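PDB 1EZW: coenzyme f420-dependent n5,n10-methylenetetrahydromethanopterin reductase from Methanopyrus kandleri, which catalyses the reversible, coenzyme F420-dependent reduction of methylenetetrahydromethanopterin to methyltetrahydromethanopterin, a step of methanogenesis from carbon dioxide. Local coordinates for residues T230-E238 with K334-V343; K246-M254 with I274-F283. One frame throughout, in Å; residues are numbered along the deposited sequence.

Contact 1 joins the short strand 232-234, which follows barrel strand 225-229, to helix 332-342, the last helix of the chain's (beta/alpha)8 barrel. Contact 2 lies wholly between these two partners in sequence: helix 238-254, which begins just after strand 232-234, packs there against the weakly bonded helix 273-277 and the turn after it. The centres of the two contacts are about 24 Å apart, yet their segments meet where C231 lies against V248, V249 and I252. Contact 1 thus ties the strand that leads into the helical excursion (residues 238-298) to helix 332-342 of the barrel's outer layer, whereas contact 2 holds the excursion together internally.

Contact 1: residues T230-E238 with K334-V343; sequences TCFSIDKDE and KAIELVGQEV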
ATOM      1  N   THR A 230     -24.964   6.670 -14.140  1.00 20.69           N
ATOM      2  CA  THR A 230     -25.022   7.261 -15.479  1.00 22.04           C
ATOM      3  C   THR A 230     -23.961   6.905 -16.498  1.00 23.37           C
ATOM      4  O   THR A 230     -22.910   6.345 -16.166  1.00 23.33           O
ATOM      5  CB  THR A 230     -24.978   8.802 -15.379  1.00 20.59           C
ATOM      6  OG1 THR A 230     -23.629   9.234 -15.087  1.00 20.35           O
ATOM      7  CG2 THR A 230     -25.906   9.306 -14.252  1.00 21.39           C
ATOM      8  N   CYS A 231     -24.288   7.178 -17.758  1.00 23.13           N
ATOM      9  CA  CYS A 231     -23.330   7.119 -18.853  1.00 23.09           C
ATOM     10  C   CYS A 231     -22.964   8.612 -18.803  1.00 23.84           C
ATOM     11  O   CYS A 231     -23.830   9.487 -18.998  1.00 23.35           O
ATOM     12  CB  CYS A 231     -24.001   6.776 -20.171  1.00 24.87           C
ATOM     13  SG  CYS A 231     -22.925   7.092 -21.553  1.00 27.10           S
ATOM     14  N   PHE A 232     -21.695   8.936 -18.551  1.00 21.07           N
ATOM     15  CA  PHE A 232     -21.350  10.336 -18.338  1.00 21.85           C
ATOM     16  C   PHE A 232     -20.174  10.735 -19.196  1.00 22.65           C
ATOM     17  O   PHE A 232     -19.213   9.956 -19.329  1.00 23.48           O
ATOM     18  CB  PHE A 232     -20.984  10.476 -16.848  1.00 21.12           C
ATOM     19  CG  PHE A 232     -20.858  11.865 -16.350  1.00 20.99           C
ATOM     20  CD1 PHE A 232     -21.887  12.435 -15.608  1.00 20.48           C
ATOM     21  CD2 PHE A 232     -19.670  12.565 -16.506  1.00 20.91           C
ATOM     22  CE1 PHE A 232     -21.728  13.694 -15.010  1.00 22.15           C
ATOM     23  CE2 PHE A 232     -19.499  13.826 -15.917  1.00 21.29           C
ATOM     24  CZ  PHE A 232     -20.514  14.385 -15.174  1.00 22.39           C
ATOM     25  N   SER A 233     -20.227  11.933 -19.780  1.00 22.28           N
ATOM     26  CA  SER A 233     -19.081  12.366 -20.590  1.00 24.21           C
ATOM     27  C   SER A 233     -18.931  13.872 -20.547  1.00 23.67           C
ATOM     28  O   SER A 233     -19.828  14.608 -20.993  1.00 24.61           O
ATOM     29  CB  SER A 233     -19.209  11.882 -22.034  1.00 25.00           C
ATOM     30  OG  SER A 233     -17.952  12.047 -22.724  1.00 26.15           O
ATOM     31  N   ILE A 234     -17.802  14.337 -20.018  1.00 22.10           N
ATOM     32  CA  ILE A 234     -17.578  15.760 -19.888  1.00 23.32           C
ATOM     33  C   ILE A 234     -16.226  16.174 -20.466  1.00 26.12           C
ATOM     34  O   ILE A 234     -15.220  15.476 -20.312  1.00 24.79           O
ATOM     35  CB  ILE A 234     -17.705  16.186 -18.402  1.00 21.61           C
ATOM     36  CG1 ILE A 234     -17.814  17.710 -18.286  1.00 22.77           C
ATOM     37  CG2 ILE A 234     -16.481  15.624 -17.578  1.00 20.83           C
ATOM     38  CD1 ILE A 234     -17.986  18.220 -16.865  1.00 21.70           C
ATOM     39  N   ASP A 235     -16.223  17.321 -21.149  1.00 26.86           N
ATOM     40  CA  ASP A 235     -14.996  17.840 -21.761  1.00 27.60           C
ATOM     41  C   ASP A 235     -15.227  19.329 -21.993  1.00 30.27           C
ATOM     42  O   ASP A 235     -16.376  19.757 -22.113  1.00 29.70           O
ATOM     43  CB  ASP A 235     -14.765  17.114 -23.093  1.00 28.87           C
ATOM     44  CG  ASP A 235     -13.389  17.402 -23.701  1.00 31.89           C
ATOM     45  OD1 ASP A 235     -13.170  18.515 -24.239  1.00 30.88           O
ATOM     46  OD2 ASP A 235     -12.525  16.486 -23.627  1.00 32.42           O
ATOM     47  N   LYS A 236     -14.167  20.126 -22.023  1.00 31.20           N
ATOM     48  CA  LYS A 236     -14.360  21.554 -22.275  1.00 34.11           C
ATOM     49  C   LYS A 236     -14.910  21.736 -23.700  1.00 33.75           C
ATOM     50  O   LYS A 236     -15.504  22.760 -24.010  1.00 34.82           O
ATOM     51  CB  LYS A 236     -13.041  22.314 -22.086  1.00 35.94           C
ATOM     52  CG  LYS A 236     -11.914  21.791 -22.947  1.00 40.84           C
ATOM     53  CD  LYS A 236     -10.581  22.481 -22.610  1.00 44.15           C
ATOM     54  CE  LYS A 236      -9.483  22.066 -23.588  1.00 45.57           C
ATOM     55  NZ  LYS A 236      -9.344  20.579 -23.627  1.00 48.19           N
ATOM     56  N   ASP A 237     -14.707  20.739 -24.555  1.00 33.12           N
ATOM     57  CA  ASP A 237     -15.204  20.751 -25.928  1.00 34.62           C
ATOM     58  C   ASP A 237     -16.453  19.854 -25.932  1.00 33.90           C
ATOM     59  O   ASP A 237     -16.357  18.623 -25.965  1.00 33.63           O
ATOM     60  CB  ASP A 237     -14.165  20.159 -26.889  1.00 37.60           C
ATOM     61  CG  ASP A 237     -14.650  20.116 -28.343  1.00 39.84           C
ATOM     62  OD1 ASP A 237     -15.842  19.874 -28.576  1.00 39.05           O
ATOM     63  OD2 ASP A 237     -13.816  20.279 -29.262  1.00 43.52           O
ATOM     64  N   GLU A 238     -17.624  20.476 -25.904  1.00 33.79           N
ATOM     65  CA  GLU A 238     -18.868  19.718 -25.879  1.00 32.70           C
ATOM     66  C   GLU A 238     -18.983  18.644 -26.947  1.00 33.16           C
ATOM     67  O   GLU A 238     -19.471  17.544 -26.695  1.00 32.74           O
ATOM     68  CB  GLU A 238     -20.077  20.677 -25.946  1.00 32.22           C
ATOM     69  CG  GLU A 238     -21.395  19.943 -25.911  1.00 34.26           C
ATOM     70  CD  GLU A 238     -22.484  20.763 -25.276  1.00 35.24           C
ATOM     71  OE1 GLU A 238     -23.443  21.145 -25.993  1.00 36.76           O
ATOM     72  OE2 GLU A 238     -22.379  21.040 -24.064  1.00 31.72           O
ATOM     73  N   LYS A 334      -8.722  13.755 -16.764  1.00 21.01           N
ATOM     74  CA  LYS A 334      -9.043  15.175 -16.973  1.00 22.63           C
ATOM     75  C   LYS A 334     -10.538  15.394 -16.757  1.00 20.33           C
ATOM     76  O   LYS A 334     -10.939  16.449 -16.269  1.00 21.49           O
ATOM     77  CB  LYS A 334      -8.703  15.617 -18.404  1.00 28.50           C
ATOM     78  CG  LYS A 334      -7.237  15.645 -18.767  1.00 34.15           C
ATOM     79  CD  LYS A 334      -7.143  15.641 -20.323  1.00 39.21           C
ATOM     80  CE  LYS A 334      -8.161  16.621 -20.963  1.00 42.01           C
ATOM     81  NZ  LYS A 334      -8.391  16.351 -22.426  1.00 42.78           N
ATOM     82  N   ALA A 335     -11.339  14.396 -17.098  1.00 20.86           N
ATOM     83  CA  ALA A 335     -12.807  14.483 -16.933  1.00 20.39           C
ATOM     84  C   ALA A 335     -13.177  14.550 -15.450  1.00 19.77           C
ATOM     85  O   ALA A 335     -13.999  15.354 -15.001  1.00 19.47           O
ATOM     86  CB  ALA A 335     -13.483  13.288 -17.624  1.00 20.90           C
ATOM     87  N   ILE A 336     -12.554  13.694 -14.654  1.00 18.58           N
ATOM     88  CA  ILE A 336     -12.821  13.726 -13.236  1.00 17.39           C
ATOM     89  C   ILE A 336     -12.468  15.087 -12.644  1.00 17.49           C
ATOM     90  O   ILE A 336     -13.180  15.616 -11.800  1.00 18.93           O
ATOM     91  CB  ILE A 336     -12.001  12.591 -12.516  1.00 16.84           C
ATOM     92  CG1 ILE A 336     -12.558  11.233 -12.960  1.00 18.33           C
ATOM     93  CG2 ILE A 336     -12.044  12.774 -10.976  1.00 18.36           C
ATOM     94  CD1 ILE A 336     -11.646  10.020 -12.605  1.00 18.42           C
ATOM     95  N   GLU A 337     -11.330  15.639 -13.070  1.00 19.43           N
ATOM     96  CA  GLU A 337     -10.892  16.933 -12.567  1.00 21.41           C
ATOM     97  C   GLU A 337     -11.854  18.044 -13.016  1.00 21.72           C
ATOM     98  O   GLU A 337     -12.127  18.973 -12.256  1.00 21.44           O
ATOM     99  CB  GLU A 337      -9.456  17.200 -13.060  1.00 22.21           C
ATOM    100  CG  GLU A 337      -8.450  16.266 -12.371  1.00 20.77           C
ATOM    101  CD  GLU A 337      -7.035  16.483 -12.837  1.00 24.99           C
ATOM    102  OE1 GLU A 337      -6.839  16.734 -14.058  1.00 24.65           O
ATOM    103  OE2 GLU A 337      -6.130  16.373 -11.992  1.00 22.66           O
ATOM    104  N   LEU A 338     -12.354  17.931 -14.238  1.00 21.83           N
ATOM    105  CA  LEU A 338     -13.292  18.940 -14.755  1.00 23.44           C
ATOM    106  C   LEU A 338     -14.579  18.871 -13.910  1.00 23.21           C
ATOM    107  O   LEU A 338     -15.168  19.896 -13.528  1.00 24.86           O
ATOM    108  CB  LEU A 338     -13.518  18.672 -16.250  1.00 24.47           C
ATOM    109  CG  LEU A 338     -14.219  19.766 -17.042  1.00 28.48           C
ATOM    110  CD1 LEU A 338     -13.556  21.130 -16.748  1.00 27.86           C
ATOM    111  CD2 LEU A 338     -14.171  19.399 -18.506  1.00 28.64           C
ATOM    112  N   VAL A 339     -15.012  17.669 -13.534  1.00 22.43           N
ATOM    113  CA  VAL A 339     -16.169  17.579 -12.639  1.00 20.23           C
ATOM    114  C   VAL A 339     -15.852  18.220 -11.273  1.00 21.41           C
ATOM    115  O   VAL A 339     -16.645  18.988 -10.732  1.00 21.72           O
ATOM    116  CB  VAL A 339     -16.610  16.083 -12.415  1.00 20.06           C
ATOM    117  CG1 VAL A 339     -17.721  15.993 -11.310  1.00 19.90           C
ATOM    118  CG2 VAL A 339     -17.113  15.505 -13.692  1.00 19.54           C
ATOM    119  N   GLY A 340     -14.684  17.918 -10.692  1.00 21.05           N
ATOM    120  CA  GLY A 340     -14.380  18.491  -9.390  1.00 22.33           C
ATOM    121  C   GLY A 340     -14.231  20.017  -9.424  1.00 24.41           C
ATOM    122  O   GLY A 340     -14.619  20.703  -8.478  1.00 25.96           O
ATOM    123  N   GLN A 341     -13.687  20.538 -10.516  1.00 25.81           N
ATOM    124  CA  GLN A 341     -13.463  21.991 -10.646  1.00 27.18           C
ATOM    125  C   GLN A 341     -14.636  22.811 -11.150  1.00 27.04           C
ATOM    126  O   GLN A 341     -14.800  23.949 -10.697  1.00 25.84           O
ATOM    127  CB  GLN A 341     -12.292  22.259 -11.588  1.00 31.58           C
ATOM    128  CG  GLN A 341     -10.918  21.905 -11.020  1.00 37.12           C
ATOM    129  CD  GLN A 341     -10.529  22.814  -9.863  1.00 40.76           C
ATOM    130  OE1 GLN A 341     -10.457  22.387  -8.708  1.00 44.04           O
ATOM    131  NE2 GLN A 341     -10.300  24.086 -10.169  1.00 42.42           N
ATOM    132  N   GLU A 342     -15.433  22.267 -12.071  1.00 25.94           N
ATOM    133  CA  GLU A 342     -16.514  23.078 -12.655  1.00 27.73           C
ATOM    134  C   GLU A 342     -17.936  22.544 -12.533  1.00 28.00           C
ATOM    135  O   GLU A 342     -18.887  23.143 -13.114  1.00 27.78           O
ATOM    136  CB  GLU A 342     -16.209  23.338 -14.130  1.00 29.26           C
ATOM    137  CG  GLU A 342     -14.791  23.889 -14.364  1.00 31.06           C
ATOM    138  CD  GLU A 342     -14.580  24.427 -15.764  1.00 35.83           C
ATOM    139  OE1 GLU A 342     -13.406  24.698 -16.120  1.00 36.50           O
ATOM    140  OE2 GLU A 342     -15.578  24.597 -16.512  1.00 36.71           O
ATOM    141  N   VAL A 343     -18.107  21.416 -11.839  1.00 25.15           N
ATOM    142  CA  VAL A 343     -19.444  20.871 -11.671  1.00 23.61           C
ATOM    143  C   VAL A 343     -19.801  20.780 -10.196  1.00 25.40           C
ATOM    144  O   VAL A 343     -20.772  21.402  -9.744  1.00 26.25           O
ATOM    145  CB  VAL A 343     -19.585  19.467 -12.333  1.00 21.60           C
ATOM    146  CG1 VAL A 343     -20.978  18.891 -12.037  1.00 22.95           C
ATOM    147  CG2 VAL A 343     -19.372  19.569 -13.852  1.00 22.68           C
TER
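Strand 232-234 runs almost at right angles to the segment of helix 334-342, at 81° between their N-to-C directions with the axes 8.6 Å apart, and the backbones come nearest at I234 and A335. I234 carries the contact, its two branches diverging, CG2 toward A335 and V339, CD1 toward L338 and V343. Its CG2 rests 3.8 Å from A335 CB, close to the carbonyl oxygen of the same residue. The other branch is extended, with CG1 turned away from the backbone N (chi1 -166°) and CD1 trans beyond it (chi2 178°). This straight chain passes L338 and meets V343 tip to tip, I234 CD1 lying 3.6 Å from V343 CG2. L338 reaches past the end of the strand: its CD2 lies 3.6 Å from D235 C and equally near K236 N, a methyl group laid against the peptide link. F232, two residues back on the same side of the strand, adds its ring, with CE2 3.7 Å from V339 CG2 in an oblique approach. Beyond this apolar centre, D235 forms an Asx turn, its OD1 accepting the N-H of D237 (N to OD1 2.7 Å) through the anti lone pair. The other oxygen, OD2, stays 4.3 Å from K334 NZ, too far for a salt bridge, though the carboxylate may temper the proximity of the K236 and K334 ammonium groups. On the reverse side of the strand, S233 OG is hydrogen-bonded to the carbonyl oxygen of A241 in helix 238-254. Strand 232-234 therefore lies between helices 238-254 and 332-342, paired in parallel with strand 300-302, while helix 304-316 packs on F232, L338 and V343 and helix 16-28 flanks helix 332-342 at I336.

Contact 2: residues K246-M254 with I274-F283; sequences KIVVAFIVM and IAEAIGKGDF
F251 and I278 meet through a CH-pi contact: I278 CD1 sits over one face of the F251 ring, 4.0 Å from its centroid and 19° off the normal. The second branch of I278 reaches the far end of the same ring, with CG2 3.6 Å from F251 CZ. At the rim, F251 CZ comes to 3.5 Å from F283 CE2, close to the plane of both rings, so the two touch edge to edge. I247 CD1 approaches the F283 ring obliquely. One turn beyond F251, M254 CG, anti to the backbone N (chi1 177°), comes to 3.5 Å from A275 CB, and SD beyond it lies against I278 CG2. This is apolar packing of helix 238-254 against the short, weakly bonded helix 273-277 and the turn after it, within the helical insertion that separates TIM-barrel strand 225-229 from helix 304-316. I274 CG2, on the inner side, lies 3.5 Å from A250 O. Behind it, M294 of helix 292-298 touches I274, V249 and V253, and V290 backs A250. A backbone hydrogen bond from D282 N to A277 O closes the turn, and D282 OD2, at the N-cap of helix 283-289, is hydrogen-bonded to T285 OG1, which probably helps to place F283.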
ATOM      1  N   LYS A 246     -20.998   7.803 -27.630  1.00 34.87           N
ATOM      2  CA  LYS A 246     -21.626   6.923 -28.623  1.00 36.21           C
ATOM      3  C   LYS A 246     -21.538   5.420 -28.477  1.00 37.33           C
ATOM      4  O   LYS A 246     -22.577   4.750 -28.449  1.00 36.98           O
ATOM      5  CB  LYS A 246     -21.232   7.372 -30.034  1.00 35.49           C
ATOM      6  CG  LYS A 246     -21.842   8.740 -30.341  1.00 36.54           C
ATOM      7  CD  LYS A 246     -21.565   9.250 -31.746  1.00 37.81           C
ATOM      8  CE  LYS A 246     -22.123  10.665 -31.910  1.00 37.91           C
ATOM      9  NZ  LYS A 246     -21.783  11.285 -33.224  1.00 39.92           N
ATOM     10  N   ILE A 247     -20.336   4.866 -28.361  1.00 38.28           N
ATOM     11  CA  ILE A 247     -20.246   3.425 -28.208  1.00 39.31           C
ATOM     12  C   ILE A 247     -21.047   2.967 -26.999  1.00 38.70           C
ATOM     13  O   ILE A 247     -21.769   1.980 -27.066  1.00 39.43           O
ATOM     14  CB  ILE A 247     -18.785   2.937 -28.057  1.00 40.88           C
ATOM     15  CG1 ILE A 247     -18.757   1.411 -27.911  1.00 42.47           C
ATOM     16  CG2 ILE A 247     -18.140   3.571 -26.821  1.00 41.37           C
ATOM     17  CD1 ILE A 247     -19.398   0.647 -29.058  1.00 43.57           C
ATOM     18  N   VAL A 248     -20.945   3.695 -25.889  1.00 37.76           N
ATOM     19  CA  VAL A 248     -21.679   3.282 -24.701  1.00 36.48           C
ATOM     20  C   VAL A 248     -23.195   3.430 -24.892  1.00 36.48           C
ATOM     21  O   VAL A 248     -23.950   2.539 -24.533  1.00 37.37           O
ATOM     22  CB  VAL A 248     -21.212   4.063 -23.440  1.00 36.37           C
ATOM     23  CG1 VAL A 248     -22.013   3.608 -22.225  1.00 35.14           C
ATOM     24  CG2 VAL A 248     -19.699   3.813 -23.185  1.00 35.73           C
ATOM     25  N   VAL A 249     -23.645   4.543 -25.462  1.00 36.99           N
ATOM     26  CA  VAL A 249     -25.079   4.729 -25.680  1.00 36.42           C
ATOM     27  C   VAL A 249     -25.599   3.657 -26.651  1.00 37.74           C
ATOM     28  O   VAL A 249     -26.691   3.110 -26.454  1.00 37.66           O
ATOM     29  CB  VAL A 249     -25.388   6.143 -26.222  1.00 35.64           C
ATOM     30  CG1 VAL A 249     -26.812   6.207 -26.745  1.00 33.67           C
ATOM     31  CG2 VAL A 249     -25.218   7.166 -25.081  1.00 33.06           C
ATOM     32  N   ALA A 250     -24.812   3.339 -27.674  1.00 39.67           N
ATOM     33  CA  ALA A 250     -25.221   2.312 -28.631  1.00 41.72           C
ATOM     34  C   ALA A 250     -25.596   1.031 -27.889  1.00 42.77           C
ATOM     35  O   ALA A 250     -26.640   0.441 -28.162  1.00 44.18           O
ATOM     36  CB  ALA A 250     -24.106   2.044 -29.630  1.00 41.45           C
ATOM     37  N   PHE A 251     -24.759   0.604 -26.941  1.00 44.23           N
ATOM     38  CA  PHE A 251     -25.060  -0.594 -26.157  1.00 44.24           C
ATOM     39  C   PHE A 251     -26.262  -0.400 -25.258  1.00 44.15           C
ATOM     40  O   PHE A 251     -27.019  -1.343 -25.001  1.00 44.66           O
ATOM     41  CB  PHE A 251     -23.872  -1.019 -25.288  1.00 46.07           C
ATOM     42  CG  PHE A 251     -22.912  -1.951 -25.980  1.00 47.80           C
ATOM     43  CD1 PHE A 251     -22.030  -1.483 -26.955  1.00 48.20           C
ATOM     44  CD2 PHE A 251     -22.920  -3.311 -25.677  1.00 48.13           C
ATOM     45  CE1 PHE A 251     -21.170  -2.360 -27.621  1.00 49.67           C
ATOM     46  CE2 PHE A 251     -22.068  -4.197 -26.336  1.00 48.63           C
ATOM     47  CZ  PHE A 251     -21.191  -3.717 -27.313  1.00 48.75           C
ATOM     48  N   ILE A 252     -26.435   0.815 -24.747  1.00 43.48           N
ATOM     49  CA  ILE A 252     -27.581   1.078 -23.885  1.00 42.86           C
ATOM     50  C   ILE A 252     -28.864   0.974 -24.721  1.00 42.91           C
ATOM     51  O   ILE A 252     -29.835   0.354 -24.296  1.00 43.08           O
ATOM     52  CB  ILE A 252     -27.488   2.480 -23.243  1.00 42.92           C
ATOM     53  CG1 ILE A 252     -26.238   2.549 -22.352  1.00 42.25           C
ATOM     54  CG2 ILE A 252     -28.777   2.783 -22.462  1.00 41.23           C
ATOM     55  CD1 ILE A 252     -25.995   3.890 -21.688  1.00 41.00           C
ATOM     56  N   VAL A 253     -28.851   1.591 -25.900  1.00 43.09           N
ATOM     57  CA  VAL A 253     -30.001   1.557 -26.791  1.00 44.63           C
ATOM     58  C   VAL A 253     -30.349   0.109 -27.077  1.00 45.91           C
ATOM     59  O   VAL A 253     -31.511  -0.281 -27.021  1.00 45.93           O
ATOM     60  CB  VAL A 253     -29.716   2.268 -28.138  1.00 44.46           C
ATOM     61  CG1 VAL A 253     -30.884   2.049 -29.103  1.00 44.02           C
ATOM     62  CG2 VAL A 253     -29.522   3.760 -27.910  1.00 43.36           C
ATOM     63  N   MET A 254     -29.332  -0.690 -27.377  1.00 47.43           N
ATOM     64  CA  MET A 254     -29.557  -2.103 -27.670  1.00 49.89           C
ATOM     65  C   MET A 254     -30.249  -2.876 -26.557  1.00 49.98           C
ATOM     66  O   MET A 254     -31.166  -3.658 -26.826  1.00 50.32           O
ATOM     67  CB  MET A 254     -28.248  -2.811 -27.980  1.00 51.62           C
ATOM     68  CG  MET A 254     -28.435  -4.296 -28.208  1.00 54.09           C
ATOM     69  SD  MET A 254     -26.868  -5.141 -28.273  1.00 58.36           S
ATOM     70  CE  MET A 254     -26.269  -4.838 -26.596  1.00 56.76           C
ATOM     71  N   ILE A 274     -29.286  -0.930 -34.506  1.00 63.03           N
ATOM     72  CA  ILE A 274     -28.034  -0.690 -33.805  1.00 62.42           C
ATOM     73  C   ILE A 274     -27.668  -2.033 -33.166  1.00 62.35           C
ATOM     74  O   ILE A 274     -26.498  -2.412 -33.121  1.00 62.20           O
ATOM     75  CB  ILE A 274     -28.211   0.404 -32.699  1.00 61.79           C
ATOM     76  CG1 ILE A 274     -28.078   1.796 -33.316  1.00 61.51           C
ATOM     77  CG2 ILE A 274     -27.229   0.188 -31.558  1.00 62.49           C
ATOM     78  CD1 ILE A 274     -28.214   2.935 -32.322  1.00 59.89           C
ATOM     79  N   ALA A 275     -28.684  -2.749 -32.686  1.00 62.52           N
ATOM     80  CA  ALA A 275     -28.485  -4.049 -32.048  1.00 62.87           C
ATOM     81  C   ALA A 275     -27.948  -5.075 -33.038  1.00 63.63           C
ATOM     82  O   ALA A 275     -27.301  -6.051 -32.649  1.00 63.43           O
ATOM     83  CB  ALA A 275     -29.796  -4.546 -31.449  1.00 62.61           C
ATOM     84  N   GLU A 276     -28.235  -4.852 -34.319  1.00 64.22           N
ATOM     85  CA  GLU A 276     -27.779  -5.734 -35.385  1.00 64.84           C
ATOM     86  C   GLU A 276     -26.345  -5.384 -35.765  1.00 64.90           C
ATOM     87  O   GLU A 276     -25.570  -6.251 -36.178  1.00 64.76           O
ATOM     88  CB  GLU A 276     -28.711  -5.612 -36.592  1.00 65.23           C
ATOM     89  CG  GLU A 276     -30.046  -6.320 -36.384  1.00 66.74           C
ATOM     90  CD  GLU A 276     -31.035  -6.051 -37.503  1.00 67.64           C
ATOM     91  OE1 GLU A 276     -30.595  -5.982 -38.673  1.00 68.49           O
ATOM     92  OE2 GLU A 276     -32.251  -5.927 -37.216  1.00 68.33           O
ATOM     93  N   ALA A 277     -25.998  -4.108 -35.628  1.00 64.82           N
ATOM     94  CA  ALA A 277     -24.639  -3.658 -35.913  1.00 64.80           C
ATOM     95  C   ALA A 277     -23.758  -4.265 -34.811  1.00 64.91           C
ATOM     96  O   ALA A 277     -22.643  -4.722 -35.073  1.00 65.24           O
ATOM     97  CB  ALA A 277     -24.568  -2.132 -35.887  1.00 64.77           C
ATOM     98  N   ILE A 278     -24.270  -4.259 -33.579  1.00 64.72           N
ATOM     99  CA  ILE A 278     -23.560  -4.859 -32.451  1.00 64.91           C
ATOM    100  C   ILE A 278     -23.953  -6.332 -32.541  1.00 65.45           C
ATOM    101  O   ILE A 278     -24.967  -6.669 -33.165  1.00 65.86           O
ATOM    102  CB  ILE A 278     -24.048  -4.312 -31.079  1.00 64.11           C
ATOM    103  CG1 ILE A 278     -23.877  -2.794 -31.019  1.00 64.05           C
ATOM    104  CG2 ILE A 278     -23.259  -4.966 -29.950  1.00 63.13           C
ATOM    105  CD1 ILE A 278     -24.454  -2.177 -29.757  1.00 63.33           C
ATOM    106  N   GLY A 279     -23.175  -7.212 -31.921  1.00 65.62           N
ATOM    107  CA  GLY A 279     -23.504  -8.626 -31.997  1.00 65.54           C
ATOM    108  C   GLY A 279     -23.011  -9.131 -33.336  1.00 65.56           C
ATOM    109  O   GLY A 279     -22.764 -10.328 -33.516  1.00 65.87           O
ATOM    110  N   LYS A 280     -22.878  -8.196 -34.277  1.00 65.03           N
ATOM    111  CA  LYS A 280     -22.377  -8.479 -35.613  1.00 64.60           C
ATOM    112  C   LYS A 280     -20.928  -8.025 -35.576  1.00 64.34           C
ATOM    113  O   LYS A 280     -20.160  -8.260 -36.509  1.00 64.58           O
ATOM    114  CB  LYS A 280     -23.130  -7.660 -36.658  1.00 64.81           C
ATOM    115  CG  LYS A 280     -23.685  -8.482 -37.805  1.00 64.59           C
ATOM    116  CD  LYS A 280     -24.361  -7.599 -38.843  1.00 65.40           C
ATOM    117  CE  LYS A 280     -25.075  -8.445 -39.886  1.00 66.14           C
ATOM    118  NZ  LYS A 280     -24.178  -9.455 -40.534  1.00 66.42           N
ATOM    119  N   GLY A 281     -20.571  -7.347 -34.488  1.00 63.73           N
ATOM    120  CA  GLY A 281     -19.214  -6.872 -34.324  1.00 63.19           C
ATOM    121  C   GLY A 281     -18.921  -5.608 -35.100  1.00 62.74           C
ATOM    122  O   GLY A 281     -17.777  -5.164 -35.162  1.00 62.69           O
ATOM    123  N   ASP A 282     -19.949  -5.024 -35.700  1.00 62.71           N
ATOM    124  CA  ASP A 282     -19.758  -3.798 -36.455  1.00 62.38           C
ATOM    125  C   ASP A 282     -20.142  -2.583 -35.614  1.00 62.40           C
ATOM    126  O   ASP A 282     -21.230  -2.016 -35.770  1.00 62.43           O
ATOM    127  CB  ASP A 282     -20.585  -3.829 -37.734  1.00 62.25           C
ATOM    128  CG  ASP A 282     -20.444  -2.558 -38.538  1.00 62.56           C
ATOM    129  OD1 ASP A 282     -19.511  -1.775 -38.253  1.00 62.91           O
ATOM    130  OD2 ASP A 282     -21.252  -2.346 -39.464  1.00 62.72           O
ATOM    131  N   PHE A 283     -19.232  -2.179 -34.732  1.00 61.82           N
ATOM    132  CA  PHE A 283     -19.469  -1.049 -33.843  1.00 61.53           C
ATOM    133  C   PHE A 283     -19.389   0.283 -34.575  1.00 61.52           C
ATOM    134  O   PHE A 283     -19.935   1.291 -34.112  1.00 61.63           O
ATOM    135  CB  PHE A 283     -18.467  -1.085 -32.686  1.00 61.64           C
ATOM    136  CG  PHE A 283     -18.421  -2.408 -31.983  1.00 61.72           C
ATOM    137  CD1 PHE A 283     -17.629  -3.441 -32.468  1.00 62.22           C
ATOM    138  CD2 PHE A 283     -19.250  -2.655 -30.895  1.00 61.89           C
ATOM    139  CE1 PHE A 283     -17.670  -4.705 -31.879  1.00 62.61           C
ATOM    140  CE2 PHE A 283     -19.300  -3.911 -30.303  1.00 62.39           C
ATOM    141  CZ  PHE A 283     -18.511  -4.939 -30.794  1.00 62.30           C
TER